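Local coordinates for protein sulfoquinovosidase (Escherichia coli, PDB 5AEG) that hydrolyses plant sulfolipids (sulfoquinovosyl diacylglycerides) and simple sulfoquinovosides such as sulfoquinovosyl glycerol, releasing sulfoquinovose for sulfoglycolysis, at residues 26-31 with 120-125; 128-133 with 188-193; 32-37 with 67-72. One frame throughout, in Å; residues are numbered along the deposited sequence.

Contact 1: 26-31 with 120-125; sequences QRLILT and RLAAQP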
loop_
_atom_site.group_PDB
_atom_site.type_symbol
_atom_site.label_atom_id
_atom_site.label_comp_id
_atom_site.label_asym_id
_atom_site.label_seq_id
_atom_site.Cartn_x
_atom_site.Cartn_y
_atom_site.Cartn_z
ATOM N N GLN A 26 10.675 28.063 -10.117
ATOM C CA GLN A 26 10.644 28.932 -8.921
ATOM C C GLN A 26 10.622 28.314 -7.570
ATOM O O GLN A 26 10.653 29.055 -6.586
ATOM C CB GLN A 26 9.545 29.997 -8.969
ATOM C CG GLN A 26 9.983 31.170 -9.796
ATOM C CD GLN A 26 8.977 31.384 -10.849
ATOM O OE1 GLN A 26 8.035 32.167 -10.657
ATOM N NE2 GLN A 26 9.098 30.622 -11.948
ATOM N N ARG A 27 10.601 26.981 -7.464
ATOM C CA ARG A 27 10.753 26.391 -6.131
ATOM C C ARG A 27 12.261 26.302 -5.803
ATOM O O ARG A 27 13.021 25.809 -6.605
ATOM C CB ARG A 27 10.238 24.919 -6.217
ATOM C CG ARG A 27 8.752 24.741 -6.238
ATOM C CD ARG A 27 8.033 25.244 -7.457
ATOM N NE ARG A 27 6.670 24.688 -7.552
ATOM C CZ ARG A 27 5.845 24.853 -8.592
ATOM N NH1 ARG A 27 6.206 25.564 -9.647
ATOM N NH2 ARG A 27 4.672 24.251 -8.600
ATOM N N LEU A 28 12.647 26.757 -4.648
ATOM C CA LEU A 28 13.985 26.624 -4.201
ATOM C C LEU A 28 14.191 25.139 -3.786
ATOM O O LEU A 28 13.562 24.704 -2.850
ATOM C CB LEU A 28 14.192 27.510 -2.994
ATOM C CG LEU A 28 15.580 27.462 -2.320
ATOM C CD1 LEU A 28 16.629 27.889 -3.333
ATOM C CD2 LEU A 28 15.713 28.245 -1.068
ATOM N N ILE A 29 15.033 24.425 -4.512
ATOM C CA ILE A 29 15.340 22.978 -4.331
ATOM C C ILE A 29 16.621 22.720 -3.525
ATOM O O ILE A 29 16.575 21.919 -2.567
ATOM C CB ILE A 29 15.381 22.229 -5.692
ATOM C CG1 ILE A 29 14.016 22.244 -6.427
ATOM C CG2 ILE A 29 15.744 20.757 -5.536
ATOM C CD1 ILE A 29 12.776 21.679 -5.723
ATOM N N LEU A 30 17.742 23.416 -3.869
ATOM C CA LEU A 30 19.042 23.269 -3.169
ATOM C C LEU A 30 19.650 24.618 -2.828
ATOM O O LEU A 30 19.562 25.560 -3.651
ATOM C CB LEU A 30 20.046 22.558 -4.065
ATOM C CG LEU A 30 19.718 21.225 -4.678
ATOM C CD1 LEU A 30 20.777 20.786 -5.684
ATOM C CD2 LEU A 30 19.620 20.167 -3.573
ATOM N N THR A 31 20.182 24.753 -1.620
ATOM C CA THR A 31 21.069 25.857 -1.254
ATOM C C THR A 31 22.252 25.237 -0.547
ATOM O O THR A 31 22.091 24.285 0.187
ATOM C CB THR A 31 20.502 26.774 -0.214
ATOM O OG1 THR A 31 20.186 25.973 0.915
ATOM C CG2 THR A 31 19.275 27.356 -0.699
ATOM N N ARG A 120 20.341 17.402 1.742
ATOM C CA ARG A 120 19.296 18.333 2.163
ATOM C C ARG A 120 18.685 19.093 0.987
ATOM O O ARG A 120 19.360 19.711 0.115
ATOM C CB ARG A 120 19.723 19.295 3.299
ATOM C CG ARG A 120 20.334 18.636 4.499
ATOM C CD ARG A 120 20.675 19.589 5.598
ATOM N NE ARG A 120 21.003 18.848 6.793
ATOM C CZ ARG A 120 21.367 19.444 7.927
ATOM N NH1 ARG A 120 21.482 20.749 7.989
ATOM N NH2 ARG A 120 21.635 18.742 8.993
ATOM N N LEU A 121 17.366 19.054 0.969
ATOM C CA LEU A 121 16.552 19.825 0.121
ATOM C C LEU A 121 15.983 21.021 0.859
ATOM O O LEU A 121 15.545 20.945 1.997
ATOM C CB LEU A 121 15.388 18.994 -0.476
ATOM C CG LEU A 121 15.763 17.683 -1.162
ATOM C CD1 LEU A 121 14.483 17.028 -1.670
ATOM C CD2 LEU A 121 16.705 17.902 -2.310
ATOM N N ALA A 122 16.002 22.191 0.223
ATOM C CA ALA A 122 15.504 23.368 0.880
ATOM C C ALA A 122 13.932 23.141 1.109
ATOM O O ALA A 122 13.290 22.516 0.290
ATOM C CB ALA A 122 15.715 24.589 -0.002
ATOM N N ALA A 123 13.420 23.697 2.168
ATOM C CA ALA A 123 12.006 23.734 2.431
ATOM C C ALA A 123 11.557 24.954 3.160
ATOM O O ALA A 123 12.376 25.645 3.730
ATOM C CB ALA A 123 11.650 22.510 3.296
ATOM N N GLN A 124 10.225 25.116 3.298
ATOM C CA GLN A 124 9.643 26.194 4.140
ATOM C C GLN A 124 8.918 25.633 5.332
ATOM O O GLN A 124 8.314 24.566 5.231
ATOM C CB GLN A 124 8.648 27.047 3.367
ATOM C CG GLN A 124 9.170 27.690 2.079
ATOM C CD GLN A 124 8.005 28.096 1.112
ATOM O OE1 GLN A 124 6.827 27.503 1.097
ATOM N NE2 GLN A 124 8.300 29.093 0.295
ATOM N N PRO A 125 8.934 26.329 6.463
ATOM C CA PRO A 125 8.305 25.809 7.643
ATOM C C PRO A 125 6.834 25.429 7.478
ATOM O O PRO A 125 6.417 24.509 8.118
ATOM C CB PRO A 125 8.447 26.944 8.666
ATOM C CG PRO A 125 9.709 27.610 8.237
ATOM C CD PRO A 125 9.622 27.614 6.761
HETATM O O HOH W 1 19.656 22.343 0.130
#

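Contact 2: 128-133 with 188-193; sequences HIYGCG and VSTQKY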
loop_
_atom_site.group_PDB
_atom_site.type_symbol
_atom_site.label_atom_id
_atom_site.label_comp_id
_atom_site.label_asym_id
_atom_site.label_seq_id
_atom_site.Cartn_x
_atom_site.Cartn_y
_atom_site.Cartn_z
ATOM N N HIS A 128 3.506 21.152 3.881
ATOM C CA HIS A 128 3.154 19.762 4.235
ATOM C C HIS A 128 3.748 18.832 3.243
ATOM O O HIS A 128 4.090 19.209 2.091
ATOM C CB HIS A 128 1.598 19.578 4.314
ATOM C CG HIS A 128 0.933 20.590 5.175
ATOM N ND1 HIS A 128 0.823 20.462 6.545
ATOM C CD2 HIS A 128 0.385 21.812 4.872
ATOM C CE1 HIS A 128 0.177 21.517 7.051
ATOM N NE2 HIS A 128 -0.070 22.358 6.061
ATOM N N ILE A 129 3.777 17.535 3.614
ATOM C CA ILE A 129 4.404 16.540 2.821
ATOM C C ILE A 129 3.508 15.272 2.865
ATOM O O ILE A 129 3.078 14.862 3.966
ATOM C CB ILE A 129 5.785 16.200 3.398
ATOM C CG1 ILE A 129 6.822 17.370 3.295
ATOM C CG2 ILE A 129 6.369 15.007 2.695
ATOM C CD1 ILE A 129 7.196 17.668 1.838
ATOM N N TYR A 130 3.284 14.688 1.725
ATOM C CA TYR A 130 2.416 13.520 1.624
ATOM C C TYR A 130 3.108 12.449 0.788
ATOM O O TYR A 130 3.994 12.731 -0.055
ATOM C CB TYR A 130 1.086 13.902 0.949
ATOM C CG TYR A 130 0.421 15.001 1.626
ATOM C CD1 TYR A 130 -0.335 14.808 2.769
ATOM C CD2 TYR A 130 0.574 16.307 1.157
ATOM C CE1 TYR A 130 -0.901 15.884 3.463
ATOM C CE2 TYR A 130 0.001 17.382 1.803
ATOM C CZ TYR A 130 -0.712 17.186 2.974
ATOM O OH TYR A 130 -1.294 18.196 3.644
ATOM N N GLY A 131 2.680 11.224 1.034
ATOM C CA GLY A 131 3.131 10.100 0.263
ATOM C C GLY A 131 4.010 9.160 1.046
ATOM O O GLY A 131 3.686 8.715 2.155
ATOM N N CYS A 132 5.130 8.845 0.446
ATOM C CA CYS A 132 6.070 7.853 0.939
ATOM C C CYS A 132 5.479 6.466 0.984
ATOM O O CYS A 132 5.908 5.631 1.811
ATOM C CB CYS A 132 6.779 8.215 2.231
ATOM S SG CYS A 132 8.058 9.514 2.145
ATOM N N GLY A 133 4.601 6.172 0.041
ATOM C CA GLY A 133 3.938 4.868 -0.077
ATOM C C GLY A 133 2.706 4.814 0.784
ATOM O O GLY A 133 1.890 5.760 0.779
ATOM N N VAL A 188 5.258 14.131 -2.144
ATOM C CA VAL A 188 4.625 15.375 -2.661
ATOM C C VAL A 188 4.754 16.421 -1.609
ATOM O O VAL A 188 4.400 16.246 -0.441
ATOM C CB VAL A 188 3.157 15.164 -2.956
ATOM C CG1 VAL A 188 2.398 16.440 -3.233
ATOM C CG2 VAL A 188 3.041 14.305 -4.147
ATOM N N SER A 189 5.136 17.622 -2.051
ATOM C CA SER A 189 5.185 18.774 -1.179
ATOM C C SER A 189 4.042 19.763 -1.562
ATOM O O SER A 189 3.670 19.852 -2.748
ATOM C CB SER A 189 6.529 19.546 -1.461
ATOM O OG SER A 189 6.470 20.844 -0.819
ATOM N N THR A 190 3.632 20.552 -0.583
ATOM C CA THR A 190 2.659 21.629 -0.852
ATOM C C THR A 190 3.251 22.838 -1.618
ATOM O O THR A 190 2.488 23.726 -1.930
ATOM C CB THR A 190 1.883 22.042 0.369
ATOM O OG1 THR A 190 2.725 22.435 1.443
ATOM C CG2 THR A 190 0.932 20.854 0.818
ATOM N N GLN A 191 4.567 22.830 -1.922
ATOM C CA GLN A 191 5.122 23.713 -3.014
ATOM C C GLN A 191 4.761 23.193 -4.378
ATOM O O GLN A 191 5.219 23.680 -5.376
ATOM C CB GLN A 191 6.618 23.820 -2.820
ATOM C CG GLN A 191 6.959 24.521 -1.511
ATOM C CD GLN A 191 8.415 25.038 -1.456
ATOM O OE1 GLN A 191 8.953 25.464 -2.430
ATOM N NE2 GLN A 191 9.041 24.922 -0.312
ATOM N N LYS A 192 3.945 22.106 -4.435
ATOM C CA LYS A 192 3.400 21.534 -5.620
ATOM C C LYS A 192 4.452 20.926 -6.561
ATOM O O LYS A 192 4.588 21.287 -7.761
ATOM C CB LYS A 192 2.436 22.519 -6.330
ATOM C CG LYS A 192 1.131 22.672 -5.587
ATOM C CD LYS A 192 0.162 23.597 -6.333
ATOM C CE LYS A 192 -1.147 23.744 -5.583
ATOM N NZ LYS A 192 -2.044 24.618 -6.401
ATOM N N TYR A 193 5.260 20.026 -5.992
ATOM C CA TYR A 193 6.145 19.214 -6.758
ATOM C C TYR A 193 6.109 17.830 -6.128
ATOM O O TYR A 193 5.698 17.697 -4.968
ATOM C CB TYR A 193 7.560 19.737 -6.765
ATOM C CG TYR A 193 8.320 19.699 -5.455
ATOM C CD1 TYR A 193 8.967 18.527 -5.033
ATOM C CD2 TYR A 193 8.441 20.811 -4.646
ATOM C CE1 TYR A 193 9.688 18.502 -3.830
ATOM C CE2 TYR A 193 9.203 20.801 -3.475
ATOM C CZ TYR A 193 9.818 19.580 -3.072
ATOM O OH TYR A 193 10.520 19.506 -1.848
#

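Contact 3: 32-37 with 67-72; sequences HSKDNP and LTDAIV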
loop_
_atom_site.group_PDB
_atom_site.type_symbol
_atom_site.label_atom_id
_atom_site.label_comp_id
_atom_site.label_asym_id
_atom_site.label_seq_id
_atom_site.Cartn_x
_atom_site.Cartn_y
_atom_site.Cartn_z
ATOM N N HIS A 32 23.428 25.787 -0.789
ATOM C CA HIS A 32 24.710 25.237 -0.314
ATOM C C HIS A 32 25.654 26.389 -0.061
ATOM O O HIS A 32 25.833 27.225 -0.941
ATOM C CB HIS A 32 25.366 24.388 -1.393
ATOM C CG HIS A 32 26.733 23.904 -1.032
ATOM N ND1 HIS A 32 26.947 22.751 -0.299
ATOM C CD2 HIS A 32 27.966 24.389 -1.312
ATOM C CE1 HIS A 32 28.244 22.558 -0.121
ATOM N NE2 HIS A 32 28.887 23.530 -0.735
ATOM N N SER A 33 26.278 26.424 1.088
ATOM C CA SER A 33 27.504 27.198 1.235
ATOM C C SER A 33 28.463 26.381 2.058
ATOM O O SER A 33 28.089 25.285 2.593
ATOM C CB SER A 33 27.201 28.490 1.971
ATOM O OG SER A 33 26.731 28.179 3.275
ATOM N N LYS A 34 29.686 26.901 2.177
ATOM C CA LYS A 34 30.723 26.288 3.025
ATOM C C LYS A 34 30.204 26.146 4.402
ATOM O O LYS A 34 30.365 25.118 5.003
ATOM C CB LYS A 34 32.032 27.105 3.061
ATOM C CG LYS A 34 33.195 26.472 2.307
ATOM C CD LYS A 34 34.509 26.575 3.107
ATOM C CE LYS A 34 35.755 26.302 2.258
ATOM N NZ LYS A 34 36.649 25.184 2.707
ATOM N N ASP A 35 29.461 27.134 4.873
ATOM C CA ASP A 35 28.863 27.125 6.246
ATOM C C ASP A 35 27.593 26.326 6.410
ATOM O O ASP A 35 27.309 25.896 7.532
ATOM C CB ASP A 35 28.488 28.549 6.676
ATOM C CG ASP A 35 29.616 29.523 6.451
ATOM O OD1 ASP A 35 30.500 29.577 7.340
ATOM O OD2 ASP A 35 29.641 30.166 5.363
ATOM N N ASN A 36 26.820 26.181 5.327
ATOM C CA ASN A 36 25.564 25.387 5.333
ATOM C C ASN A 36 25.504 24.458 4.156
ATOM O O ASN A 36 24.880 24.733 3.152
ATOM C CB ASN A 36 24.349 26.308 5.499
ATOM C CG ASN A 36 24.198 26.769 6.972
ATOM O OD1 ASN A 36 24.350 25.978 7.910
ATOM N ND2 ASN A 36 23.962 28.049 7.175
ATOM N N PRO A 37 26.282 23.368 4.215
ATOM C CA PRO A 37 26.335 22.464 3.075
ATOM C C PRO A 37 24.986 21.720 2.878
ATOM O O PRO A 37 24.170 21.613 3.820
ATOM C CB PRO A 37 27.460 21.457 3.467
ATOM C CG PRO A 37 27.576 21.561 4.927
ATOM C CD PRO A 37 27.088 22.905 5.344
ATOM N N LEU A 67 30.618 17.766 2.725
ATOM C CA LEU A 67 31.304 18.187 1.515
ATOM C C LEU A 67 31.033 19.675 1.334
ATOM O O LEU A 67 30.156 20.101 0.613
ATOM C CB LEU A 67 30.971 17.348 0.312
ATOM C CG LEU A 67 31.143 15.863 0.479
ATOM C CD1 LEU A 67 30.931 15.206 -0.876
ATOM C CD2 LEU A 67 32.498 15.461 1.017
ATOM N N THR A 68 31.870 20.448 2.026
ATOM C CA THR A 68 31.685 21.880 2.125
ATOM C C THR A 68 32.106 22.626 0.829
ATOM O O THR A 68 31.572 23.718 0.509
ATOM C CB THR A 68 32.505 22.416 3.264
ATOM O OG1 THR A 68 33.866 22.017 3.075
ATOM C CG2 THR A 68 31.993 21.895 4.629
ATOM N N ASP A 69 33.011 22.039 0.054
ATOM C CA ASP A 69 33.556 22.745 -1.118
ATOM C C ASP A 69 32.882 22.310 -2.377
ATOM O O ASP A 69 32.623 21.112 -2.598
ATOM C CB ASP A 69 35.066 22.444 -1.290
ATOM C CG ASP A 69 35.878 22.722 -0.051
ATOM O OD1 ASP A 69 35.406 23.487 0.823
ATOM O OD2 ASP A 69 36.973 22.120 0.099
ATOM N N ALA A 70 32.568 23.269 -3.253
ATOM C CA ALA A 70 31.953 22.945 -4.520
ATOM C C ALA A 70 32.573 23.745 -5.677
ATOM O O ALA A 70 32.729 24.943 -5.555
ATOM C CB ALA A 70 30.476 23.257 -4.469
ATOM N N ILE A 71 32.843 23.058 -6.783
ATOM C CA ILE A 71 33.207 23.697 -8.056
ATOM C C ILE A 71 32.197 23.299 -9.106
ATOM O O ILE A 71 31.931 22.102 -9.342
ATOM C CB ILE A 71 34.576 23.234 -8.545
ATOM C CG1 ILE A 71 35.644 23.598 -7.528
ATOM C CG2 ILE A 71 34.918 23.881 -9.912
ATOM C CD1 ILE A 71 37.011 22.995 -7.857
ATOM N N VAL A 72 31.666 24.316 -9.754
ATOM C CA VAL A 72 30.621 24.160 -10.762
ATOM C C VAL A 72 31.168 24.322 -12.158
ATOM O O VAL A 72 31.884 25.277 -12.411
ATOM C CB VAL A 72 29.554 25.243 -10.559
ATOM C CG1 VAL A 72 28.401 25.054 -11.548
ATOM C CG2 VAL A 72 29.054 25.214 -9.116
#

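Contact 1: 26-31 with 120-125
A classic beta bulge, formed by Ile29 and Leu30 where both face Leu22 of strand 20-24, lies against the end of strand 116-122 at Leu121 and Ala122. From the bulge, Ile29 O accepts a hydrogen bond from Ala122 N at 2.9 Å; the donor comes from above the carbonyl plane, 46° out of it. Leu121 CA also approaches Ile29 O, at 3.4 Å, in a CA-H...O contact. The short strand segments run roughly antiparallel, at 146°. They link two parts of a fold rich in antiparallel strands: 27-32 is an outer strand of a three-stranded sheet with 9-12 and 20-24, while 116-122 runs between 39-49 and 212-217 in the galactose mutarotase-like N-terminal domain of this family 31 hydrolase. Ala122 CB points at the other strand and meets Leu28 CG at 3.7 Å. Further along, the side chains of Leu30 and Leu121 meet at a slant, CD2 to CD2, 3.9 Å apart. Phe226 packs on both Ile29 and Leu121. A water extends the backbone link, accepting from Thr31 N at 3.0 Å and lying 2.6 Å from Arg120 O. The Arg120 guanidinium leads away, to a salt bridge with Glu214 and a cation-pi contact with Tyr212.

Contact 2: 128-133 with 188-193
Thr190 meets both His128 and Tyr130 and uses its two branches for different work. Thr190 OG1 sits between its own backbone N and carbonyl carbon (chi1 56°), which turns it to accept from His128 N at 2.9 Å. The Thr190 methyl, CG2, points to the other side chains: it meets the Tyr130 ring at its edge, in the ring plane, 3.7 Å from CE2, and touches His128 CB at 3.8 Å. Thr190 N in turn donates to His128 O, so backbone and side chain of one threonine grip both polar backbone atoms of the histidine. Beyond this point the segments form an antiparallel ladder. Tyr130 and Val188 are a hydrogen-bonded pair with their side chains on the same face, joined by Tyr130 N to Val188 O at 2.9 Å and Val188 N to Tyr130 O at 2.8 Å. Ile129 and Ser189, the adjoining non-hydrogen-bonded pair, face the other way, and Ile129 CD1 reaches Ser189 CB at 3.9 Å. An ST turn bends the chain after the strand: Ser189 OG accepts from Gln191 N at 3.0 Å, and Ser189 CB rests over one face of the Tyr193 ring, offset toward its rim. The polar ends of the main rings are held from elsewhere, His128 ND1 by Asp140 and Tyr130 OH by the carbonyl of Tyr601. Met495 of helix 486-495 packs on Tyr130 and Val188, helix 232-243 adds Leu235 against Val188 and Tyr232 against Thr190, and His213 of strand 212-217 touches Ile129 on the other face.

Contact 3: 32-37 with 67-72
His32 and Lys34 reach residues 67-69 at two separate points. With its CG anti to the backbone N (chi1 174°), the His32 ring swings toward the other segment, and NE2 donates to Thr68 O at 3.0 Å. This bond is bent, 140° at the hydrogen, and reaches the oxygen from well above the carbonyl plane. Leu67 O lies at the edge of the same ring, 3.2 Å from His32 CE1. Lys34, its chain bent at chi2 and chi4, brings NZ to Asp69 OD1 at 2.8 Å, a salt bridge on the syn side of the carboxylate. Thr68 OG1 donates to Asp69 OD1 from the opposite face of the carboxylate, at 3.1 Å. Thr68 CG2 also packs against Lys34 O at 3.6 Å. All this joins the turn between strands 27-32 and 39-49 to the long strand 56-74, which is itself a neighbour of 39-49 in the N-terminal domain. The turn has its own bracing: Ser33 OG accepts from Asn36 N at 2.9 Å, an ST motif, and Ser33 N donates to Asn36 O at 3.0 Å. Further out, the His32 ring meets Phe83 edge-to-face and also packs against Phe20, while ND1 takes a weak bond from Cys38 N.

Overall arrangement
From the N terminus, strand 27-32 enters contact 1 and runs straight into the turn 32-37 of contact 3. That turn finds its partner first, at 67-72, so the loop closed by contact 3 is nested inside the longer one that contact 1 closes at 120-125. Contact 2 then follows in series, opening at 128-133 just after contact 1 has closed and ending at 188-193. Contacts 1 and 2 touch, with Arg27 NE probably hydrogen-bonded to Gln191 O; contacts 2 and 3 stay about 14 Å apart at their nearest atoms. Contacts 1 and 3 tie strand 27-32 and its turn to strands 116-122 and 56-74, while contact 2 pairs 129-133 with 186-189, nearest the chain's centre.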